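Local coordinates for CdiA-CT toxin, Conserved domain protein (PDB 4ZQU) that probably cuts nucleic acid as the toxic C-terminal endonuclease domain of a contact-dependent growth inhibition system, and forms a complex with its immunity protein CdiI, at residues Met1-Tyr6 with Glu87-Val92; Ser15-Asn20 with Phe27-Gly32; Phe21-Tyr26 with Ile62-Lys67; Ser36-Asp41 with Ser56-Asn61. All coordinates share one frame; numbering follows the deposited sequence.

Interaction 1 (Met1-Tyr6 with Glu87-Val92)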
# COMPACT_ATOMS: atom_id res chain seq x y z
N MET A 1 -9.46 20.01 14.53
CA MET A 1 -8.46 19.47 13.62
C MET A 1 -9.16 18.81 12.43
O MET A 1 -10.33 18.46 12.53
CB MET A 1 -7.54 18.48 14.34
CG MET A 1 -8.10 17.07 14.46
SD MET A 1 -7.13 16.04 15.58
CE MET A 1 -5.46 16.39 15.02
N PRO A 2 -8.44 18.65 11.30
CA PRO A 2 -9.03 17.98 10.14
C PRO A 2 -9.55 16.59 10.49
O PRO A 2 -9.00 15.93 11.38
CB PRO A 2 -7.87 17.91 9.15
CG PRO A 2 -7.00 19.06 9.52
CD PRO A 2 -7.09 19.17 11.01
N TRP A 3 -10.61 16.15 9.81
CA TRP A 3 -11.24 14.87 10.10
C TRP A 3 -10.25 13.71 9.99
O TRP A 3 -10.24 12.83 10.84
CB TRP A 3 -12.43 14.63 9.17
CG TRP A 3 -13.09 13.30 9.37
CD1 TRP A 3 -13.17 12.28 8.46
CD2 TRP A 3 -13.75 12.83 10.55
NE1 TRP A 3 -13.84 11.22 9.00
CE2 TRP A 3 -14.21 11.52 10.28
CE3 TRP A 3 -14.00 13.38 11.81
CZ2 TRP A 3 -14.91 10.77 11.22
CZ3 TRP A 3 -14.69 12.63 12.74
CH2 TRP A 3 -15.14 11.34 12.44
N GLU A 4 -9.43 13.74 8.95
CA GLU A 4 -8.47 12.67 8.70
C GLU A 4 -7.48 12.54 9.86
O GLU A 4 -7.09 11.43 10.22
CB GLU A 4 -7.72 12.91 7.39
CG GLU A 4 -6.95 11.71 6.88
CD GLU A 4 -6.48 11.86 5.44
OE1 GLU A 4 -6.67 12.96 4.86
OE2 GLU A 4 -5.93 10.89 4.89
N ASP A 5 -7.10 13.67 10.43
CA ASP A 5 -6.16 13.68 11.55
C ASP A 5 -6.83 13.25 12.84
O ASP A 5 -6.23 12.56 13.67
CB ASP A 5 -5.54 15.07 11.70
CG ASP A 5 -4.69 15.46 10.51
OD1 ASP A 5 -3.47 15.22 10.54
OD2 ASP A 5 -5.25 16.00 9.53
N TYR A 6 -8.08 13.67 13.01
CA TYR A 6 -8.88 13.29 14.17
C TYR A 6 -9.08 11.78 14.24
O TYR A 6 -9.05 11.19 15.33
CB TYR A 6 -10.23 14.00 14.13
CG TYR A 6 -11.18 13.58 15.23
CD1 TYR A 6 -11.13 14.17 16.48
CD2 TYR A 6 -12.13 12.59 15.01
CE1 TYR A 6 -11.99 13.79 17.49
CE2 TYR A 6 -12.99 12.20 16.01
CZ TYR A 6 -12.92 12.80 17.25
OH TYR A 6 -13.78 12.42 18.25
N GLU A 87 -13.04 -0.43 7.13
CA GLU A 87 -13.97 0.50 7.76
C GLU A 87 -13.91 1.89 7.14
O GLU A 87 -12.84 2.41 6.85
CB GLU A 87 -13.70 0.61 9.26
CG GLU A 87 -14.61 1.58 9.97
CD GLU A 87 -14.20 1.83 11.40
OE1 GLU A 87 -13.03 1.55 11.74
OE2 GLU A 87 -15.05 2.30 12.19
N VAL A 88 -15.08 2.49 6.94
CA VAL A 88 -15.15 3.88 6.54
C VAL A 88 -15.63 4.73 7.71
O VAL A 88 -16.73 4.53 8.23
CB VAL A 88 -16.10 4.09 5.34
CG1 VAL A 88 -16.08 5.55 4.92
CG2 VAL A 88 -15.69 3.19 4.18
N ARG A 89 -14.79 5.67 8.13
CA ARG A 89 -15.14 6.62 9.18
C ARG A 89 -15.71 7.89 8.56
O ARG A 89 -14.97 8.71 8.01
CB ARG A 89 -13.92 6.94 10.05
CG ARG A 89 -13.44 5.78 10.90
CD ARG A 89 -14.19 5.71 12.22
NE ARG A 89 -13.97 6.90 13.04
CZ ARG A 89 -12.94 7.06 13.87
NH1 ARG A 89 -12.03 6.10 14.00
NH2 ARG A 89 -12.82 8.17 14.58
N LEU A 90 -17.03 8.04 8.64
CA LEU A 90 -17.73 9.10 7.94
C LEU A 90 -18.16 10.24 8.86
O LEU A 90 -18.85 10.03 9.85
CB LEU A 90 -18.97 8.53 7.24
CG LEU A 90 -19.79 9.50 6.39
CD1 LEU A 90 -19.01 9.91 5.15
CD2 LEU A 90 -21.12 8.87 6.01
N ALA A 91 -17.74 11.45 8.51
CA ALA A 91 -18.17 12.64 9.22
C ALA A 91 -19.30 13.33 8.45
O ALA A 91 -19.17 13.58 7.25
CB ALA A 91 -17.01 13.60 9.44
N VAL A 92 -20.40 13.62 9.14
CA VAL A 92 -21.52 14.33 8.53
C VAL A 92 -21.91 15.55 9.38
O VAL A 92 -21.85 15.50 10.61
CB VAL A 92 -22.75 13.41 8.33
CG1 VAL A 92 -22.43 12.31 7.33
CG2 VAL A 92 -23.21 12.82 9.66
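W3, in the first turn of helix 3-9, lays its indole against R89 and A91 of strand 85-92, so this is helix-on-sheet packing in which one large aromatic residue carries most of the load. The methyl of A91 sits over the six-membered ring, with CB 3.6 Å from the ring centroid and 16° off the normal, a CH-pi contact made at one face. CD2 is the indole atom closest to that methyl, 3.5 Å from A91 CB. The nitrogen edge of the indole is used as well: W3 NE1 donates to R89 O at 2.9 Å, with an N-H...O angle of 160°. The oxygen lies almost in the indole plane, whereas the donor stands well above the carbonyl plane of R89. Face and edge are thus held by residues two apart on the strand, which fixes the tilt of the indole as well as its position. Within the four-stranded mixed sheet of this PD-(D/E)XK-like domain, strand 85-92 runs between its neighbours 33-39 and 117-122; R89 and A91 point to the side of helix 3-9, while L90 turns away and packs on I58 of helix 53-66. W3 reaches the sheet because CG is anti to the backbone N (chi1 177°), and its ring also touches S39 and T121 on the flanking strands. Farther along, the R89 chain bends at chi2 and chi3, bringing the guanidinium back towards the helix. W3 CZ2 lies 4.1 Å from R89 CB, and Y6 CE2 approaches the edge of the guanidinium, 4.3 Å from NH2.

Interaction 2 (Ser15-Asn20 with Phe27-Gly32)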
# COMPACT_ATOMS: atom_id res chain seq x y z
N SER A 15 0.09 4.23 11.96
CA SER A 15 -1.02 3.74 11.16
C SER A 15 -1.27 4.57 9.91
O SER A 15 -1.75 4.06 8.90
CB SER A 15 -2.30 3.68 12.00
OG SER A 15 -2.21 2.67 12.99
N ARG A 16 -0.95 5.86 9.99
CA ARG A 16 -1.22 6.78 8.88
C ARG A 16 -0.46 6.41 7.61
O ARG A 16 0.77 6.34 7.59
CB ARG A 16 -0.87 8.21 9.27
CG ARG A 16 -1.05 9.20 8.13
CD ARG A 16 -2.51 9.54 7.93
NE ARG A 16 -2.89 10.70 8.73
CZ ARG A 16 -3.31 11.86 8.22
NH1 ARG A 16 -3.41 12.00 6.90
NH2 ARG A 16 -3.63 12.86 9.02
N LEU A 17 -1.22 6.18 6.55
CA LEU A 17 -0.66 5.92 5.23
C LEU A 17 -0.33 7.22 4.53
O LEU A 17 -0.94 8.25 4.81
CB LEU A 17 -1.65 5.10 4.39
CG LEU A 17 -1.89 3.67 4.86
CD1 LEU A 17 -3.13 3.11 4.20
CD2 LEU A 17 -0.68 2.81 4.55
N PRO A 18 0.66 7.19 3.62
CA PRO A 18 1.01 8.39 2.85
C PRO A 18 -0.19 8.87 2.03
O PRO A 18 -1.01 8.05 1.62
CB PRO A 18 2.15 7.92 1.95
CG PRO A 18 1.99 6.44 1.87
CD PRO A 18 1.47 6.03 3.22
N PRO A 19 -0.28 10.19 1.80
CA PRO A 19 -1.44 10.82 1.15
C PRO A 19 -1.90 10.13 -0.12
O PRO A 19 -1.08 9.59 -0.88
CB PRO A 19 -0.94 12.23 0.85
CG PRO A 19 0.06 12.49 1.91
CD PRO A 19 0.75 11.18 2.14
N ASN A 20 -3.21 10.13 -0.34
CA ASN A 20 -3.83 9.59 -1.54
C ASN A 20 -3.52 8.12 -1.79
O ASN A 20 -3.38 7.68 -2.93
CB ASN A 20 -3.40 10.42 -2.76
CG ASN A 20 -3.67 11.90 -2.57
OD1 ASN A 20 -2.74 12.71 -2.54
ND2 ASN A 20 -4.94 12.26 -2.43
N PHE A 27 -3.78 2.37 8.39
CA PHE A 27 -3.57 0.93 8.35
C PHE A 27 -2.94 0.46 9.66
O PHE A 27 -1.82 0.85 9.98
CB PHE A 27 -2.67 0.55 7.17
CG PHE A 27 -2.52 -0.93 6.96
CD1 PHE A 27 -3.61 -1.78 7.11
CD2 PHE A 27 -1.30 -1.48 6.63
CE1 PHE A 27 -3.47 -3.14 6.92
CE2 PHE A 27 -1.16 -2.84 6.44
CZ PHE A 27 -2.25 -3.67 6.58
N ASP A 28 -3.68 -0.34 10.42
CA ASP A 28 -3.12 -0.94 11.63
C ASP A 28 -2.05 -1.94 11.21
O ASP A 28 -2.36 -3.02 10.71
CB ASP A 28 -4.22 -1.61 12.46
CG ASP A 28 -3.73 -2.01 13.85
OD1 ASP A 28 -2.60 -2.52 13.98
OD2 ASP A 28 -4.50 -1.81 14.82
N ARG A 29 -0.79 -1.57 11.41
CA ARG A 29 0.32 -2.34 10.88
C ARG A 29 0.46 -3.71 11.52
O ARG A 29 1.18 -4.56 11.02
CB ARG A 29 1.63 -1.56 11.04
CG ARG A 29 1.56 -0.12 10.56
CD ARG A 29 1.10 -0.02 9.11
NE ARG A 29 0.99 1.37 8.71
CZ ARG A 29 1.71 1.94 7.74
NH1 ARG A 29 2.58 1.22 7.06
NH2 ARG A 29 1.54 3.22 7.45
N ALA A 30 -0.24 -3.92 12.64
CA ALA A 30 -0.16 -5.19 13.35
C ALA A 30 -1.39 -6.07 13.11
O ALA A 30 -1.25 -7.28 12.88
CB ALA A 30 0.04 -4.95 14.83
N THR A 31 -2.58 -5.49 13.17
CA THR A 31 -3.81 -6.29 13.07
C THR A 31 -4.34 -6.40 11.64
O THR A 31 -5.00 -7.38 11.30
CB THR A 31 -4.93 -5.72 13.96
OG1 THR A 31 -5.46 -4.52 13.37
CG2 THR A 31 -4.41 -5.42 15.36
N GLY A 32 -4.07 -5.39 10.81
CA GLY A 32 -4.49 -5.44 9.42
C GLY A 32 -5.80 -4.74 9.15
O GLY A 32 -6.36 -4.83 8.06
O HOH W 1 -0.04 0.89 13.37
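F27 N donates to S15 O at 2.7 Å, with an N-H...O angle of 155°, where the stretch 15-20 runs beside strand 26-27 and the Asx turn headed by D28. The same two residues meet again through a CA-H...O contact, S15 CA lying 3.2 Å from F27 O. Apolar packing comes next: the L17 side chain crosses that of F27 at a slant, and CD1 rests 3.9 Å from F27 CB. Its other methyl, CD2, sits over a face of the R29 guanidinium, 3.7 Å from NH2. The edge of that flat group is turned to the carbonyl oxygens of S15 and R16. R29 is folded into this place by a bend at chi2 (-55°), while its NH1 bonds to S29 OG of the neighbouring CdiI chain.

One shell farther out, a water joins the two segments. It donates to S15 OG at 2.8 Å and accepts from R29 N, a longer bond of 3.2 Å; S15 OG is also bonded to P12 O. The turn that places R29 is organised by D28, whose OD1 forms a salt bridge to R69 NH1 of the CdiI chain, so the loop held here is also part of the toxin-immunity interface. Backbone closure comes from G32 N, which donates to D28 O. Within the turn the same D28 OD1 also accepts from two backbone nitrogens: A30 N meets its anti lone pair at 3.1 Å, and T31 N arrives from above the carboxylate plane with a nearly straight N-H...O angle of 167°.

Interaction 3 (Phe21-Tyr26 with Ile62-Lys67)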
# COMPACT_ATOMS: atom_id res chain seq x y z
N PHE A 21 -3.42 7.34 -0.71
CA PHE A 21 -3.19 5.91 -0.85
C PHE A 21 -4.51 5.22 -1.19
O PHE A 21 -5.10 4.55 -0.35
CB PHE A 21 -2.60 5.31 0.43
CG PHE A 21 -1.86 4.03 0.20
CD1 PHE A 21 -0.48 4.03 0.12
CD2 PHE A 21 -2.54 2.83 0.06
CE1 PHE A 21 0.22 2.85 -0.09
CE2 PHE A 21 -1.85 1.65 -0.15
CZ PHE A 21 -0.47 1.66 -0.22
N LYS A 22 -4.94 5.38 -2.44
CA LYS A 22 -6.28 4.98 -2.86
C LYS A 22 -7.31 5.62 -1.94
O LYS A 22 -7.40 6.85 -1.84
CB LYS A 22 -6.43 3.46 -2.86
CG LYS A 22 -5.66 2.75 -3.95
CD LYS A 22 -6.59 2.39 -5.10
CE LYS A 22 -6.32 0.99 -5.64
NZ LYS A 22 -5.97 1.03 -7.09
N THR A 23 -8.07 4.78 -1.26
CA THR A 23 -9.11 5.25 -0.35
C THR A 23 -8.69 5.05 1.11
O THR A 23 -9.32 5.60 2.01
CB THR A 23 -10.43 4.51 -0.62
OG1 THR A 23 -11.44 5.00 0.26
CG2 THR A 23 -10.24 3.02 -0.40
N TYR A 24 -7.63 4.28 1.33
CA TYR A 24 -7.18 3.97 2.68
C TYR A 24 -6.31 5.07 3.26
O TYR A 24 -5.30 5.46 2.67
CB TYR A 24 -6.42 2.64 2.69
CG TYR A 24 -7.25 1.45 2.25
CD1 TYR A 24 -8.63 1.43 2.43
CD2 TYR A 24 -6.65 0.36 1.64
CE1 TYR A 24 -9.39 0.35 2.02
CE2 TYR A 24 -7.41 -0.73 1.23
CZ TYR A 24 -8.77 -0.73 1.42
OH TYR A 24 -9.53 -1.80 1.02
N ASP A 25 -6.70 5.56 4.43
CA ASP A 25 -5.96 6.64 5.09
C ASP A 25 -5.13 6.09 6.25
O ASP A 25 -4.04 6.58 6.52
CB ASP A 25 -6.93 7.71 5.59
CG ASP A 25 -7.76 8.30 4.46
OD1 ASP A 25 -7.20 8.57 3.38
OD2 ASP A 25 -8.98 8.49 4.65
N TYR A 26 -5.65 5.07 6.91
CA TYR A 26 -4.95 4.44 8.03
C TYR A 26 -4.85 2.93 7.86
O TYR A 26 -5.72 2.30 7.26
CB TYR A 26 -5.64 4.76 9.35
CG TYR A 26 -5.54 6.21 9.73
CD1 TYR A 26 -4.45 6.69 10.44
CD2 TYR A 26 -6.54 7.11 9.37
CE1 TYR A 26 -4.35 8.02 10.78
CE2 TYR A 26 -6.45 8.45 9.71
CZ TYR A 26 -5.35 8.89 10.41
OH TYR A 26 -5.25 10.22 10.75
N ILE A 62 -17.08 3.18 -0.78
CA ILE A 62 -17.25 1.81 -0.32
C ILE A 62 -16.74 0.79 -1.33
O ILE A 62 -16.03 -0.15 -0.97
CB ILE A 62 -18.73 1.50 -0.03
CG1 ILE A 62 -19.23 2.34 1.14
CG2 ILE A 62 -18.93 0.02 0.27
CD1 ILE A 62 -20.68 2.12 1.47
N ASP A 63 -17.09 0.98 -2.60
CA ASP A 63 -16.68 0.06 -3.65
C ASP A 63 -15.16 -0.04 -3.76
O ASP A 63 -14.62 -1.12 -3.95
CB ASP A 63 -17.28 0.48 -5.00
CG ASP A 63 -18.79 0.35 -5.03
OD1 ASP A 63 -19.32 -0.55 -4.36
OD2 ASP A 63 -19.44 1.16 -5.73
N VAL A 64 -14.48 1.10 -3.62
CA VAL A 64 -13.03 1.14 -3.71
C VAL A 64 -12.37 0.40 -2.55
O VAL A 64 -11.40 -0.34 -2.73
CB VAL A 64 -12.51 2.59 -3.75
CG1 VAL A 64 -11.00 2.61 -3.88
CG2 VAL A 64 -13.14 3.34 -4.90
N THR A 65 -12.91 0.60 -1.35
CA THR A 65 -12.41 -0.08 -0.17
C THR A 65 -12.57 -1.59 -0.31
O THR A 65 -11.69 -2.36 0.06
CB THR A 65 -13.13 0.38 1.11
OG1 THR A 65 -14.48 -0.08 1.09
CG2 THR A 65 -13.13 1.90 1.22
N ALA A 66 -13.71 -1.99 -0.87
CA ALA A 66 -14.08 -3.41 -0.95
C ALA A 66 -13.39 -4.11 -2.12
O ALA A 66 -12.96 -5.26 -1.99
CB ALA A 66 -15.59 -3.55 -1.07
N LYS A 67 -13.29 -3.43 -3.26
CA LYS A 67 -12.69 -4.01 -4.45
C LYS A 67 -11.17 -3.82 -4.47
O LYS A 67 -10.53 -4.00 -5.50
CB LYS A 67 -13.30 -3.40 -5.70
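Apolar contact joins T23 to the last turn of helix 53-66. The T23 methyl, CG2, meets T65 CG2 at 3.5 Å, tighter than usual for two methyls, and V64 CG1 at 3.6 Å. T23 and T65 cross at about a right angle, whereas T23 and V64 slide past each other in opposite directions. With OG1 of T23 anti to its own nitrogen (chi1 -179°), CG2 is left between the backbone N and the carbonyl carbon, aimed at the helix. Y24 adds its ring, with CE1 3.8 Å from T65 CB.

Polar contact is concentrated on the end of the helix. Y24 OH donates to T65 O, which approaches at the edge of the tyrosine ring; the modelled separation is too short for its exact length to be trusted. K86 NZ bonds to the same carbonyl. Inside the helix, T65 OG1 donates back to I62 O at 2.6 Å, an oxygen that also takes A66 N. That bond fixes the rotation of T65 and leaves its methyl facing T23.

Backbone shape sets the loop side. A type II' beta turn runs from F21 to Y24, closed weakly by Y24 N on F21 O, and a classic beta bulge, D25 and Y26 against V35, lies at the start of strand 26-27. The contact thus fastens the turn before that strand to the C-terminal end of helix 53-66, the helix packed on the mixed sheet of this PD-(D/E)XK-like domain.

Interaction 4 (Ser36-Asp41 with Ser56-Asn61)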
# COMPACT_ATOMS: atom_id res chain seq x y z
N SER A 36 -10.75 4.06 6.19
CA SER A 36 -10.89 5.17 5.25
C SER A 36 -11.64 6.32 5.89
O SER A 36 -12.81 6.17 6.27
CB SER A 36 -11.59 4.71 3.98
OG SER A 36 -11.68 5.79 3.06
N ALA A 37 -10.98 7.47 6.01
CA ALA A 37 -11.56 8.65 6.63
C ALA A 37 -12.23 9.54 5.59
O ALA A 37 -11.55 10.24 4.84
CB ALA A 37 -10.50 9.43 7.39
N LYS A 38 -13.55 9.50 5.55
CA LYS A 38 -14.32 10.34 4.63
C LYS A 38 -15.08 11.40 5.41
O LYS A 38 -15.61 11.14 6.49
CB LYS A 38 -15.28 9.49 3.80
CG LYS A 38 -16.09 10.28 2.77
CD LYS A 38 -17.00 9.38 1.95
CE LYS A 38 -17.93 10.20 1.06
NZ LYS A 38 -17.18 11.02 0.07
N SER A 39 -15.13 12.61 4.87
CA SER A 39 -15.80 13.71 5.54
C SER A 39 -16.69 14.51 4.60
O SER A 39 -16.33 14.78 3.46
CB SER A 39 -14.78 14.65 6.19
OG SER A 39 -15.43 15.74 6.83
N LEU A 40 -17.87 14.88 5.09
CA LEU A 40 -18.77 15.75 4.35
C LEU A 40 -19.03 17.01 5.15
O LEU A 40 -19.58 16.94 6.24
CB LEU A 40 -20.08 15.03 4.05
CG LEU A 40 -19.98 13.82 3.13
CD1 LEU A 40 -21.24 12.97 3.24
CD2 LEU A 40 -19.76 14.27 1.70
N ASP A 41 -18.63 18.16 4.62
CA ASP A 41 -18.88 19.41 5.33
C ASP A 41 -20.26 19.96 4.97
O ASP A 41 -20.97 19.38 4.14
CB ASP A 41 -17.78 20.45 5.06
CG ASP A 41 -17.56 20.72 3.58
OD1 ASP A 41 -18.54 20.67 2.80
OD2 ASP A 41 -16.41 20.98 3.19
N SER A 56 -24.46 7.98 -3.54
CA SER A 56 -23.45 7.75 -4.57
C SER A 56 -22.04 8.02 -4.07
O SER A 56 -21.15 7.19 -4.22
CB SER A 56 -23.73 8.61 -5.80
OG SER A 56 -24.91 8.19 -6.46
N SER A 57 -21.84 9.20 -3.49
CA SER A 57 -20.53 9.62 -3.00
C SER A 57 -19.94 8.60 -2.03
O SER A 57 -18.76 8.26 -2.12
CB SER A 57 -20.62 10.98 -2.33
OG SER A 57 -19.36 11.36 -1.79
N ILE A 58 -20.78 8.12 -1.12
CA ILE A 58 -20.35 7.14 -0.13
C ILE A 58 -20.15 5.77 -0.77
O ILE A 58 -19.14 5.11 -0.53
CB ILE A 58 -21.37 7.01 1.01
CG1 ILE A 58 -21.68 8.39 1.60
CG2 ILE A 58 -20.85 6.07 2.08
CD1 ILE A 58 -22.73 8.38 2.69
N LYS A 59 -21.12 5.34 -1.57
CA LYS A 59 -21.02 4.08 -2.29
C LYS A 59 -19.77 4.04 -3.16
O LYS A 59 -19.14 3.00 -3.31
CB LYS A 59 -22.26 3.85 -3.15
CG LYS A 59 -22.35 2.45 -3.72
CD LYS A 59 -22.88 2.45 -5.13
CE LYS A 59 -22.69 1.08 -5.77
NZ LYS A 59 -22.72 1.15 -7.26
N LYS A 60 -19.43 5.19 -3.73
CA LYS A 60 -18.25 5.31 -4.57
C LYS A 60 -17.01 4.98 -3.75
O LYS A 60 -16.09 4.32 -4.24
CB LYS A 60 -18.15 6.71 -5.17
CG LYS A 60 -16.86 7.01 -5.89
CD LYS A 60 -17.04 8.16 -6.87
CE LYS A 60 -16.18 9.36 -6.47
NZ LYS A 60 -15.12 9.65 -7.47
N ASN A 61 -16.99 5.43 -2.50
CA ASN A 61 -15.89 5.13 -1.60
C ASN A 61 -15.90 3.67 -1.16
O ASN A 61 -14.87 3.01 -1.17
CB ASN A 61 -15.93 6.04 -0.38
CG ASN A 61 -14.72 5.85 0.53
OD1 ASN A 61 -14.64 4.88 1.28
ND2 ASN A 61 -13.78 6.78 0.46
O HOH W 2 -14.66 9.32 -0.36
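K38 reaches from strand 33-39 across to S57, I58 and N61 of helix 53-66, which covers one side of the mixed sheet in this PD-(D/E)XK-like fold. The short segments run nearly antiparallel, at 167°, with 10.6 Å between their axes. From CB, which already points at the helix, the lysine extends straight through CG and CD to CE, its first three torsions all near 180°. CD passes N61, 4.2 Å from CB of that residue. CE comes within 3.4 Å of S57 OG and lies beside I58, 4.1 Å from its CA. Only the last torsion bends (chi4 62°), and it swings NZ towards S57 OG, to which it donates at 2.9 Å. The ammonium makes a second bond, donating to a water at 3.1 Å. That water also accepts from N61 ND2 at 2.8 Å, so the lysine tip is tied to two successive turns of the helix, once directly and once through solvent. I58, next to S57, continues inwards to L90 of the adjoining strand, while A37 faces the other side of the sheet and meets W3 and V7 of helix 3-9. Two residues before K38, S36 points to the same side of the sheet; its OG has a stronger partner in T23 O. N61 ND2 nevertheless makes a weak bond to that hydroxyl, 3.5 Å from S36 OG.

From the N terminus, helix 3-9 opens interaction 1, which closes only at strand 85-92 and encloses the other three. Interaction 2 starts next, in the loop 15-20, and R16 reaches back to D5 of interaction 1 through a salt bridge. Before it closes at 27-32, interaction 3 has begun at 21-26, so the two cross, and L17 N bonds to D25 O between them. Strand 33-39 then opens interaction 4, which closes on helix 53-66 at 56-61, within the span of interaction 3. Interaction 1 secures one face of the sheet, interaction 4 the other; interaction 2 joins the loops before and after strand 26-27, and interaction 3 ties the first of them to helix 53-66.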